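Endopolygalacturonase (Chondrostereum purpureum, PDB 1K5C) probably hydrolyses the alpha-1,4-galacturonosyl linkages of polygalacturonic acid within the chain, as an endo-acting pectin-degrading glycoside hydrolase of family 28. Local coordinates at residues 249-254 and 287-292; 278-283 and 310-315; 293-298 and 317-322. All blocks are in the same frame, centred on the assembly; numbering follows the deposited sequence. Where two conformers were deposited one is given.

Interaction 1: 249-254 and 287-292; sequences SGIAKY and IKVNNA
The flat carboxamide of Asn290 lies across the backbone of Gly250 to Ala252, with one face turned to the carbonyl oxygen of Ile251, which sits 3.3 Å from Asn290 CG. At the two ends of the amide, OD1 comes up to Gly250 CA and ND2 to Ala252 CA, at 3.6 and 3.8 Å respectively, both on the same side as that oxygen. This is a meeting of successive coils in the right-handed parallel beta-helix of family 28. Strands 247-251 and 285-289 run in the same direction, and Ile251 and Val289 form a parallel bridge between them. With chi1 near -70°, Asn290 CG stands beside its own backbone N, so the amide covers the very oxygen that this N binds.

The three-residue runs 249-251 and 287-289 are already skewed by 46°. Gly250 takes a positive phi, and the chain turns a corner at Ala252 and Lys253. Beneath the polar layer, Ile251 CB rests on Val289 CG1 at 4.0 Å, and Ile251 CG1 is 4.3 Å from Ile287 CG2. These buried aliphatic groups belong to the interior stack of the helix, which Leu312 and Val314 of the next coil continue. Between the backbones, Ser249 CA points a C-H at Lys288 O. A water links the two segments, donating to Gly250 O and accepting from Asn290 ND2. Asn290 N meets Ile251 O at 2.8 Å, with a nearly straight N-H...O angle of 170°.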
ATOM      1  N   SER A 249      -2.217  17.349   1.479  1.00 11.78           N
ATOM      2  CA  SER A 249      -3.032  18.451   0.973  1.00 12.17           C
ATOM      3  C   SER A 249      -3.905  17.942  -0.178  1.00 12.21           C
ATOM      4  O   SER A 249      -3.707  16.855  -0.736  1.00 12.58           O
ATOM      5  CB  SER A 249      -2.150  19.625   0.560  1.00 14.44           C
ATOM      6  OG  SER A 249      -1.253  19.257  -0.466  1.00 15.34           O
ATOM      7  N   GLY A 250      -4.882  18.755  -0.552  1.00 12.36           N
ATOM      8  CA  GLY A 250      -5.713  18.432  -1.697  1.00 13.11           C
ATOM      9  C   GLY A 250      -6.620  17.232  -1.410  1.00 12.35           C
ATOM     10  O   GLY A 250      -6.820  16.420  -2.315  1.00 13.45           O
ATOM     11  N   ILE A 251      -7.145  17.117  -0.196  1.00 12.28           N
ATOM     12  CA  ILE A 251      -7.921  15.931   0.207  1.00 12.00           C
ATOM     13  C   ILE A 251      -9.402  16.182   0.002  1.00 12.17           C
ATOM     14  O   ILE A 251     -10.002  17.153   0.483  1.00 13.31           O
ATOM     15  CB  ILE A 251      -7.621  15.595   1.667  1.00 12.24           C
ATOM     16  CG1 ILE A 251      -6.134  15.306   1.900  1.00 12.47           C
ATOM     17  CG2 ILE A 251      -8.507  14.426   2.087  1.00 13.24           C
ATOM     18  CD1 ILE A 251      -5.532  14.264   0.924  1.00 12.40           C
ATOM     19  N   ALA A 252     -10.046  15.224  -0.714  1.00 12.43           N
ATOM     20  CA  ALA A 252     -11.427  15.423  -1.136  1.00 13.32           C
ATOM     21  C   ALA A 252     -12.462  15.002  -0.128  1.00 13.04           C
ATOM     22  O   ALA A 252     -13.555  15.635  -0.069  1.00 14.44           O
ATOM     23  CB  ALA A 252     -11.702  14.680  -2.458  1.00 14.99           C
ATOM     24  N   LYS A 253     -12.239  13.967   0.661  1.00 12.68           N
ATOM     25  CA  LYS A 253     -13.286  13.385   1.486  1.00 13.11           C
ATOM     26  C   LYS A 253     -12.973  13.493   2.973  1.00 12.31           C
ATOM     27  O   LYS A 253     -13.770  14.140   3.713  1.00 12.96           O
ATOM     28  CB  LYS A 253     -13.652  11.928   1.137  1.00 14.18           C
ATOM     29  CG  LYS A 253     -15.071  11.639   1.602  0.54 13.67           C
ATOM     30  CD  LYS A 253     -15.530  10.229   1.213  0.54 15.49           C
ATOM     31  CE  LYS A 253     -16.980  10.011   1.677  0.54 17.62           C
ATOM     32  NZ  LYS A 253     -17.486   8.689   1.279  0.54 18.79           N
ATOM     33  N   TYR A 254     -11.902  12.868   3.481  1.00 11.90           N
ATOM     34  CA  TYR A 254     -11.537  12.981   4.890  1.00 11.69           C
ATOM     35  C   TYR A 254     -10.039  13.176   5.047  1.00 11.58           C
ATOM     36  O   TYR A 254      -9.250  12.383   4.518  1.00 11.72           O
ATOM     37  CB  TYR A 254     -11.866  11.730   5.707  1.00 12.93           C
ATOM     38  CG  TYR A 254     -13.332  11.436   5.914  1.00 12.41           C
ATOM     39  CD1 TYR A 254     -13.963  11.932   7.073  1.00 13.05           C
ATOM     40  CD2 TYR A 254     -14.063  10.660   5.054  1.00 13.97           C
ATOM     41  CE1 TYR A 254     -15.324  11.673   7.308  1.00 15.13           C
ATOM     42  CE2 TYR A 254     -15.432  10.368   5.308  1.00 15.49           C
ATOM     43  CZ  TYR A 254     -16.004  10.898   6.454  1.00 15.28           C
ATOM     44  OH  TYR A 254     -17.358  10.619   6.700  1.00 19.44           O
ATOM     45  N   ILE A 287      -2.395  18.584   7.524  1.00 12.40           N
ATOM     46  CA  ILE A 287      -3.327  18.070   6.500  1.00 12.11           C
ATOM     47  C   ILE A 287      -4.286  19.184   6.101  1.00 12.64           C
ATOM     48  O   ILE A 287      -4.935  19.768   6.959  1.00 15.38           O
ATOM     49  CB  ILE A 287      -4.147  16.861   7.060  1.00 12.16           C
ATOM     50  CG1 ILE A 287      -3.241  15.809   7.674  1.00 12.05           C
ATOM     51  CG2 ILE A 287      -5.081  16.337   5.979  1.00 12.84           C
ATOM     52  CD1 ILE A 287      -3.976  14.552   8.158  1.00 12.79           C
ATOM     53  N   LYS A 288      -4.313  19.500   4.826  1.00 12.16           N
ATOM     54  CA  LYS A 288      -5.222  20.528   4.260  1.00 12.82           C
ATOM     55  C   LYS A 288      -6.256  19.822   3.424  1.00 12.74           C
ATOM     56  O   LYS A 288      -5.900  19.026   2.521  1.00 13.91           O
ATOM     57  CB  LYS A 288      -4.443  21.534   3.419  1.00 15.59           C
ATOM     58  CG  LYS A 288      -3.384  22.292   4.245  1.00 17.29           C
ATOM     59  CD  LYS A 288      -2.505  23.306   3.483  1.00 23.48           C
ATOM     60  CE  LYS A 288      -1.270  23.767   4.224  1.00 28.68           C
ATOM     61  NZ  LYS A 288      -0.253  24.773   3.628  1.00 28.58           N
ATOM     62  N   VAL A 289      -7.531  20.078   3.698  1.00 12.83           N
ATOM     63  CA  VAL A 289      -8.595  19.412   3.007  1.00 12.91           C
ATOM     64  C   VAL A 289      -9.390  20.422   2.161  1.00 13.66           C
ATOM     65  O   VAL A 289      -9.425  21.639   2.425  1.00 14.04           O
ATOM     66  CB  VAL A 289      -9.517  18.612   3.953  1.00 12.57           C
ATOM     67  CG1 VAL A 289      -8.731  17.704   4.896  1.00 12.98           C
ATOM     68  CG2 VAL A 289     -10.472  19.513   4.751  1.00 13.66           C
ATOM     69  N   ASN A 290     -10.076  19.887   1.158  1.00 14.20           N
ATOM     70  CA  ASN A 290     -10.871  20.684   0.233  1.00 14.92           C
ATOM     71  C   ASN A 290     -12.141  21.190   0.873  1.00 14.39           C
ATOM     72  O   ASN A 290     -12.550  20.755   1.957  1.00 14.61           O
ATOM     73  CB  ASN A 290     -11.261  19.829  -0.976  1.00 17.72           C
ATOM     74  CG  ASN A 290     -10.034  19.540  -1.843  1.00 20.78           C
ATOM     75  OD1 ASN A 290      -8.939  20.063  -1.663  1.00 21.77           O
ATOM     76  ND2 ASN A 290     -10.266  18.639  -2.811  1.00 24.69           N
ATOM     77  N   ASN A 291     -12.821  22.105   0.161  1.00 15.92           N
ATOM     78  CA  ASN A 291     -13.947  22.800   0.759  1.00 16.79           C
ATOM     79  C   ASN A 291     -15.099  21.893   1.205  1.00 17.40           C
ATOM     80  O   ASN A 291     -15.693  22.221   2.264  1.00 20.84           O
ATOM     81  CB  ASN A 291     -14.530  23.822  -0.253  1.00 18.30           C
ATOM     82  CG  ASN A 291     -13.622  25.029  -0.338  1.00 18.16           C
ATOM     83  OD1 ASN A 291     -12.615  25.178   0.375  1.00 22.67           O
ATOM     84  ND2 ASN A 291     -13.965  25.923  -1.210  1.00 24.61           N
ATOM     85  N   ALA A 292     -15.381  20.849   0.458  1.00 18.18           N
ATOM     86  CA  ALA A 292     -16.473  19.946   0.798  1.00 20.20           C
ATOM     87  C   ALA A 292     -16.056  18.782   1.666  1.00 17.27           C
ATOM     88  O   ALA A 292     -16.861  17.934   2.001  1.00 19.16           O
ATOM     89  CB  ALA A 292     -17.120  19.362  -0.472  1.00 24.36           C
TER
HETATM   90  O   HOH W   1      -8.290  17.648  -4.938  0.50 31.74           O

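Interaction 2: 278-283 and 310-315; sequences VNFTGG and SQLTVT
With chi1 at 178°, Leu312 swings CG away from its own N, and chi2 then sets CD1 and CD2 against the ring of Phe280, while Phe280 CG stands beside its own N (chi1 -69°) and sends the ring in the same direction. The two side chains therefore run side by side from their CB atoms, which are 3.9 Å apart. Leu312 CD2 sits almost directly above the middle of the ring, 4.1 Å from the Phe280 centroid, a CH-pi contact over the face. The other methyl, Leu312 CD1, rests nearer the rim of that face, 3.8 Å from Phe280 CD2. The two methyls thus cover the face from its middle out to the CD2-CE2 edge.

Gln311 grips the backbone where strand 275-280 ends and the chain turns. Its main-chain N donates to Phe280 O at 3.0 Å, approaching well off the carbonyl plane. Its side chain, bent at chi2 (-67°), curls over the turn so that NE2 donates to Gly282 O at 2.8 Å. That second acceptor lies somewhat out of the amide plane, so the bond is short without being ideally aligned. One residue thus holds the last carbonyl of the strand and one of the turn after it, and Gln311 CG packs against the second of them, 3.3 Å from Gly282 O. At Gly282 the backbone angles would drive a CB into the carbonyl oxygen of Thr281.

Placed in the parallel beta-helix, the contact joins the corner after strand 275-280 to the corner inside strand 306-315, one coil further on. The Phe280 ring also stacks with Tyr243 from strand 237-244 and meets Trp309 edge-to-face, while Thr285 and Ile287 of the intervening strand 285-289 pack against Leu312.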
ATOM      1  N   VAL A 278      -2.813   4.989  18.978  1.00 11.47           N
ATOM      2  CA  VAL A 278      -2.667   5.662  17.680  1.00 11.36           C
ATOM      3  C   VAL A 278      -2.254   7.131  17.965  1.00 11.29           C
ATOM      4  O   VAL A 278      -3.040   7.863  18.576  1.00 12.08           O
ATOM      5  CB  VAL A 278      -3.975   5.610  16.872  1.00 11.58           C
ATOM      6  CG1 VAL A 278      -3.812   6.388  15.576  1.00 12.09           C
ATOM      7  CG2 VAL A 278      -4.363   4.158  16.620  1.00 12.54           C
ATOM      8  N   ASN A 279      -1.066   7.528  17.523  1.00 11.07           N
ATOM      9  CA  ASN A 279      -0.486   8.831  17.869  1.00 11.08           C
ATOM     10  C   ASN A 279      -0.122   9.613  16.612  1.00 11.02           C
ATOM     11  O   ASN A 279       0.307   9.017  15.600  1.00 11.76           O
ATOM     12  CB  ASN A 279       0.810   8.632  18.697  1.00 11.87           C
ATOM     13  CG  ASN A 279       0.577   8.296  20.143  1.00 13.51           C
ATOM     14  OD1 ASN A 279      -0.523   8.159  20.635  1.00 13.62           O
ATOM     15  ND2 ASN A 279       1.678   8.320  20.952  1.00 16.47           N
ATOM     16  N   PHE A 280      -0.174  10.936  16.737  1.00 10.71           N
ATOM     17  CA  PHE A 280       0.432  11.885  15.770  1.00 10.65           C
ATOM     18  C   PHE A 280       1.459  12.691  16.611  1.00 10.92           C
ATOM     19  O   PHE A 280       1.091  13.635  17.303  1.00 11.48           O
ATOM     20  CB  PHE A 280      -0.565  12.829  15.144  1.00 11.38           C
ATOM     21  CG  PHE A 280      -1.559  12.176  14.184  1.00 11.06           C
ATOM     22  CD1 PHE A 280      -2.678  11.521  14.633  1.00 12.13           C
ATOM     23  CD2 PHE A 280      -1.328  12.269  12.786  1.00 11.08           C
ATOM     24  CE1 PHE A 280      -3.608  10.968  13.741  1.00 12.66           C
ATOM     25  CE2 PHE A 280      -2.256  11.714  11.910  1.00 11.67           C
ATOM     26  CZ  PHE A 280      -3.381  11.072  12.373  1.00 11.79           C
ATOM     27  N   THR A 281       2.728  12.228  16.542  1.00 11.19           N
ATOM     28  CA  THR A 281       3.825  12.809  17.344  1.00 11.93           C
ATOM     29  C   THR A 281       5.041  12.984  16.456  1.00 12.08           C
ATOM     30  O   THR A 281       5.074  12.582  15.307  1.00 13.58           O
ATOM     31  CB  THR A 281       4.128  11.909  18.558  1.00 12.15           C
ATOM     32  OG1 THR A 281       4.381  10.581  18.051  1.00 13.35           O
ATOM     33  CG2 THR A 281       2.971  11.880  19.553  1.00 12.90           C
ATOM     34  N   GLY A 282       6.085  13.613  17.045  1.00 12.58           N
ATOM     35  CA  GLY A 282       7.338  13.809  16.300  1.00 13.81           C
ATOM     36  C   GLY A 282       7.208  15.073  15.474  1.00 13.71           C
ATOM     37  O   GLY A 282       6.846  16.143  16.003  1.00 14.85           O
ATOM     38  N   GLY A 283       7.526  15.006  14.201  1.00 13.44           N
ATOM     39  CA  GLY A 283       7.339  16.175  13.313  1.00 14.21           C
ATOM     40  C   GLY A 283       5.853  16.410  13.086  1.00 13.67           C
ATOM     41  O   GLY A 283       5.031  15.469  13.111  1.00 13.27           O
ATOM     42  N   SER A 310      -0.908  15.440  19.475  1.00 11.82           N
ATOM     43  CA  SER A 310      -0.433  16.819  19.640  1.00 12.00           C
ATOM     44  C   SER A 310       0.140  17.393  18.405  1.00 11.70           C
ATOM     45  O   SER A 310       0.072  18.617  18.226  1.00 13.26           O
ATOM     46  CB  SER A 310       0.616  16.823  20.780  1.00 13.35           C
ATOM     47  OG  SER A 310       1.713  15.925  20.463  0.67 15.70           O
ATOM     48  N   GLN A 311       0.746  16.570  17.522  1.00 11.76           N
ATOM     49  CA  GLN A 311       1.421  17.119  16.334  1.00 12.66           C
ATOM     50  C   GLN A 311       0.543  17.121  15.083  1.00 12.40           C
ATOM     51  O   GLN A 311       1.040  17.455  13.998  1.00 13.33           O
ATOM     52  CB  GLN A 311       2.746  16.373  16.087  1.00 12.98           C
ATOM     53  CG  GLN A 311       3.778  16.685  17.219  1.00 14.55           C
ATOM     54  CD  GLN A 311       4.200  18.150  17.143  1.00 15.86           C
ATOM     55  OE1 GLN A 311       3.588  19.018  17.735  1.00 20.80           O
ATOM     56  NE2 GLN A 311       5.208  18.445  16.364  1.00 19.04           N
ATOM     57  N   LEU A 312      -0.758  16.820  15.229  1.00 12.36           N
ATOM     58  CA  LEU A 312      -1.663  16.888  14.072  1.00 12.37           C
ATOM     59  C   LEU A 312      -2.270  18.277  13.943  1.00 12.33           C
ATOM     60  O   LEU A 312      -2.844  18.805  14.922  1.00 13.20           O
ATOM     61  CB  LEU A 312      -2.793  15.859  14.279  1.00 12.91           C
ATOM     62  CG  LEU A 312      -3.860  15.815  13.210  1.00 13.22           C
ATOM     63  CD1 LEU A 312      -3.234  15.444  11.822  1.00 14.50           C
ATOM     64  CD2 LEU A 312      -4.983  14.832  13.576  1.00 15.45           C
ATOM     65  N   THR A 313      -2.246  18.810  12.743  1.00 12.44           N
ATOM     66  CA  THR A 313      -3.010  20.037  12.395  1.00 12.56           C
ATOM     67  C   THR A 313      -3.793  19.725  11.115  1.00 13.14           C
ATOM     68  O   THR A 313      -3.146  19.388  10.117  1.00 14.90           O
ATOM     69  CB  THR A 313      -2.107  21.261  12.207  1.00 14.42           C
ATOM     70  OG1 THR A 313      -1.390  21.513  13.409  1.00 15.96           O
ATOM     71  CG2 THR A 313      -2.952  22.461  11.786  1.00 16.11           C
ATOM     72  N   VAL A 314      -5.093  19.855  11.160  1.00 12.70           N
ATOM     73  CA  VAL A 314      -5.925  19.668   9.969  1.00 12.92           C
ATOM     74  C   VAL A 314      -6.737  20.958   9.762  1.00 12.67           C
ATOM     75  O   VAL A 314      -7.372  21.420  10.728  1.00 13.94           O
ATOM     76  CB  VAL A 314      -6.879  18.465  10.088  1.00 12.66           C
ATOM     77  CG1 VAL A 314      -7.567  18.201   8.720  1.00 13.14           C
ATOM     78  CG2 VAL A 314      -6.161  17.200  10.561  1.00 13.38           C
ATOM     79  N   THR A 315      -6.707  21.488   8.552  1.00 13.45           N
ATOM     80  CA  THR A 315      -7.406  22.725   8.211  1.00 13.51           C
ATOM     81  C   THR A 315      -8.192  22.521   6.895  1.00 13.44           C
ATOM     82  O   THR A 315      -7.934  21.606   6.138  1.00 13.98           O
ATOM     83  CB  THR A 315      -6.422  23.906   8.073  1.00 14.84           C
ATOM     84  OG1 THR A 315      -5.439  23.582   7.059  1.00 16.16           O
ATOM     85  CG2 THR A 315      -5.721  24.221   9.418  1.00 17.31           C
TER

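Interaction 3: 293-298 and 317-322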
ATOM      1  N   ALA A 293     -14.742  18.730   2.027  1.00 14.65           N
ATOM      2  CA  ALA A 293     -14.216  17.599   2.773  1.00 14.31           C
ATOM      3  C   ALA A 293     -14.459  17.765   4.270  1.00 13.65           C
ATOM      4  O   ALA A 293     -14.759  18.864   4.763  1.00 14.88           O
ATOM      5  CB  ALA A 293     -12.723  17.487   2.514  1.00 14.38           C
ATOM      6  N   THR A 294     -14.300  16.652   4.979  1.00 13.28           N
ATOM      7  CA  THR A 294     -14.292  16.602   6.443  1.00 13.20           C
ATOM      8  C   THR A 294     -12.859  16.524   6.948  1.00 12.34           C
ATOM      9  O   THR A 294     -12.028  15.816   6.366  1.00 13.29           O
ATOM     10  CB  THR A 294     -15.100  15.391   6.914  1.00 13.54           C
ATOM     11  OG1 THR A 294     -16.467  15.554   6.491  1.00 15.36           O
ATOM     12  CG2 THR A 294     -15.069  15.225   8.414  1.00 15.13           C
ATOM     13  N   ARG A 295     -12.546  17.245   8.022  1.00 12.52           N
ATOM     14  CA  ARG A 295     -11.187  17.213   8.598  1.00 12.19           C
ATOM     15  C   ARG A 295     -10.862  15.855   9.230  1.00 11.72           C
ATOM     16  O   ARG A 295     -10.026  15.120   8.697  1.00 11.93           O
ATOM     17  CB  ARG A 295     -10.998  18.379   9.581  1.00 12.35           C
ATOM     18  CG  ARG A 295     -10.977  19.747   8.830  1.00 12.97           C
ATOM     19  CD  ARG A 295     -10.608  20.878   9.748  1.00 13.98           C
ATOM     20  NE  ARG A 295     -11.530  21.215  10.837  1.00 14.22           N
ATOM     21  CZ  ARG A 295     -12.572  22.050  10.642  1.00 14.37           C
ATOM     22  NH1 ARG A 295     -12.884  22.546   9.453  1.00 15.16           N
ATOM     23  NH2 ARG A 295     -13.351  22.367  11.683  1.00 17.67           N
ATOM     24  N   VAL A 296     -11.512  15.543  10.347  1.00 12.31           N
ATOM     25  CA  VAL A 296     -11.230  14.294  11.080  1.00 12.51           C
ATOM     26  C   VAL A 296     -12.527  13.659  11.544  1.00 12.30           C
ATOM     27  O   VAL A 296     -13.336  14.308  12.213  1.00 13.00           O
ATOM     28  CB  VAL A 296     -10.366  14.618  12.313  1.00 12.80           C
ATOM     29  CG1 VAL A 296     -10.185  13.380  13.208  1.00 14.29           C
ATOM     30  CG2 VAL A 296      -9.016  15.203  11.927  1.00 13.93           C
ATOM     31  N   THR A 297     -12.685  12.370  11.263  1.00 12.25           N
ATOM     32  CA  THR A 297     -13.729  11.568  11.903  1.00 12.56           C
ATOM     33  C   THR A 297     -13.069  10.312  12.499  1.00 11.62           C
ATOM     34  O   THR A 297     -12.284   9.639  11.814  1.00 12.03           O
ATOM     35  CB  THR A 297     -14.874  11.205  10.960  1.00 12.87           C
ATOM     36  OG1 THR A 297     -15.658  12.434  10.822  1.00 14.35           O
ATOM     37  CG2 THR A 297     -15.793  10.088  11.457  1.00 13.87           C
ATOM     38  N   VAL A 298     -13.434  10.033  13.748  1.00 11.45           N
ATOM     39  CA  VAL A 298     -13.076   8.798  14.438  1.00 11.59           C
ATOM     40  C   VAL A 298     -14.400   8.128  14.803  1.00 11.20           C
ATOM     41  O   VAL A 298     -15.217   8.751  15.494  1.00 11.88           O
ATOM     42  CB  VAL A 298     -12.247   9.085  15.708  1.00 11.67           C
ATOM     43  CG1 VAL A 298     -12.023   7.783  16.483  1.00 12.27           C
ATOM     44  CG2 VAL A 298     -10.925   9.767  15.328  1.00 12.26           C
ATOM     45  N   GLY A 317     -12.261  22.679   4.890  1.00 14.12           N
ATOM     46  CA  GLY A 317     -13.437  21.823   4.979  1.00 14.57           C
ATOM     47  C   GLY A 317     -14.252  22.090   6.224  1.00 14.15           C
ATOM     48  O   GLY A 317     -14.389  23.240   6.704  1.00 15.33           O
ATOM     49  N   LYS A 318     -14.870  21.025   6.739  1.00 14.30           N
ATOM     50  CA  LYS A 318     -15.758  21.097   7.900  1.00 14.67           C
ATOM     51  C   LYS A 318     -15.326  20.093   8.948  1.00 14.45           C
ATOM     52  O   LYS A 318     -14.573  19.146   8.703  1.00 13.97           O
ATOM     53  CB  LYS A 318     -17.193  20.832   7.503  1.00 17.03           C
ATOM     54  CG  LYS A 318     -17.476  19.407   7.083  1.00 17.45           C
ATOM     55  CD  LYS A 318     -18.941  19.182   6.738  1.00 22.50           C
ATOM     56  CE  LYS A 318     -19.228  17.781   6.281  1.00 27.43           C
ATOM     57  NZ  LYS A 318     -20.659  17.628   5.892  1.00 31.96           N
ATOM     58  N   ALA A 319     -15.802  20.319  10.176  1.00 15.23           N
ATOM     59  CA  ALA A 319     -15.519  19.398  11.259  1.00 15.32           C
ATOM     60  C   ALA A 319     -16.168  18.056  11.035  1.00 14.41           C
ATOM     61  O   ALA A 319     -17.292  17.980  10.569  1.00 15.72           O
ATOM     62  CB  ALA A 319     -16.123  19.988  12.563  1.00 17.94           C
ATOM     63  N   GLY A 320     -15.496  17.003  11.448  1.00 14.66           N
ATOM     64  CA  GLY A 320     -16.101  15.658  11.508  1.00 15.03           C
ATOM     65  C   GLY A 320     -16.630  15.373  12.913  1.00 14.86           C
ATOM     66  O   GLY A 320     -17.022  16.302  13.652  1.00 15.48           O
ATOM     67  N   THR A 321     -16.692  14.080  13.233  1.00 13.74           N
ATOM     68  CA  THR A 321     -17.217  13.649  14.533  1.00 14.10           C
ATOM     69  C   THR A 321     -16.208  12.714  15.176  1.00 13.45           C
ATOM     70  O   THR A 321     -15.501  11.950  14.508  1.00 12.91           O
ATOM     71  CB  THR A 321     -18.570  12.939  14.374  1.00 14.83           C
ATOM     72  OG1 THR A 321     -18.491  11.848  13.432  1.00 15.74           O
ATOM     73  CG2 THR A 321     -19.652  13.915  13.862  1.00 17.81           C
ATOM     74  N   ILE A 322     -16.171  12.772  16.529  1.00 13.96           N
ATOM     75  CA  ILE A 322     -15.259  11.930  17.305  1.00 13.48           C
ATOM     76  C   ILE A 322     -16.060  11.055  18.246  1.00 13.19           C
ATOM     77  O   ILE A 322     -16.717  11.553  19.182  1.00 15.60           O
ATOM     78  CB  ILE A 322     -14.270  12.763  18.138  1.00 15.28           C
ATOM     79  CG1 ILE A 322     -13.434  13.747  17.303  1.00 15.93           C
ATOM     80  CG2 ILE A 322     -13.378  11.826  18.998  1.00 15.71           C
ATOM     81  CD1 ILE A 322     -12.528  13.019  16.361  1.00 15.88           C
TER
HETATM   82  O   HOH W   2     -12.698  17.569  12.396  1.00 14.21           O
HETATM   83  O   HOH W   3     -17.763   9.624  14.692  1.00 14.49           O
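Arg295 and Thr294 reach from one coil of the parallel beta-helix onto the last, where 317-322 leads into strand 322-323 at the edge of its sheet. The arginine chain is bent at chi3 (-66°), laying one guanidinium face over the Lys318-Ala319 peptide, with NH2 3.5 Å from Ala319 N. The group's rotation is fixed from beyond: NE donates to Tyr334 O, NH1 to Gly316 O, and NH2 forms a salt bridge with the C-terminal carboxylate of Leu335.

Gly320 CA lies close against Thr294 CG2 (3.3 Å), Thr297 OG1 and Val296 O, on the side where a CB would stand. Thr297 turns OG1 beside its own N (chi1 -76°), where it accepts from Thr321 N at 3.1 Å and stands in for a backbone carbonyl. Inside, Ile322 CD1 rests across both valines, 3.9 Å from Val296 CG1 and 3.8 Å from Val298 CG2.

A water bridges the gap in the backbone pairing, accepting from Val296 N and Gly320 N. Beyond it Val298 and Ile322 pair in parallel, with Val298 N donating to Thr321 O at 2.9 Å.

Overall arrangement
All three contacts lie toward the C-terminal end of the beta-helix. Interactions 1 and 2 share neighbouring strands: Ile287 N is 2.8 Å from Thr313 O and Val289 N is 2.9 Å from Thr315 O, probable hydrogen bonds. Interaction 3 follows interaction 1 around the corner, their centres about 10 Å apart, and Lys253 O lies 2.9 Å from Thr294 N. Between interactions 2 and 3, centres about 15 Å apart, Val314 CG2 packs on Val296 CG2 inside the helix. The three contain no galacturonate-binding residue: the Arg226 side chain is about 9 Å from those of Ile251 and Thr297 and about 10 Å from Phe280's, and that of His195, probably catalytic, about 9 Å from Ala252's.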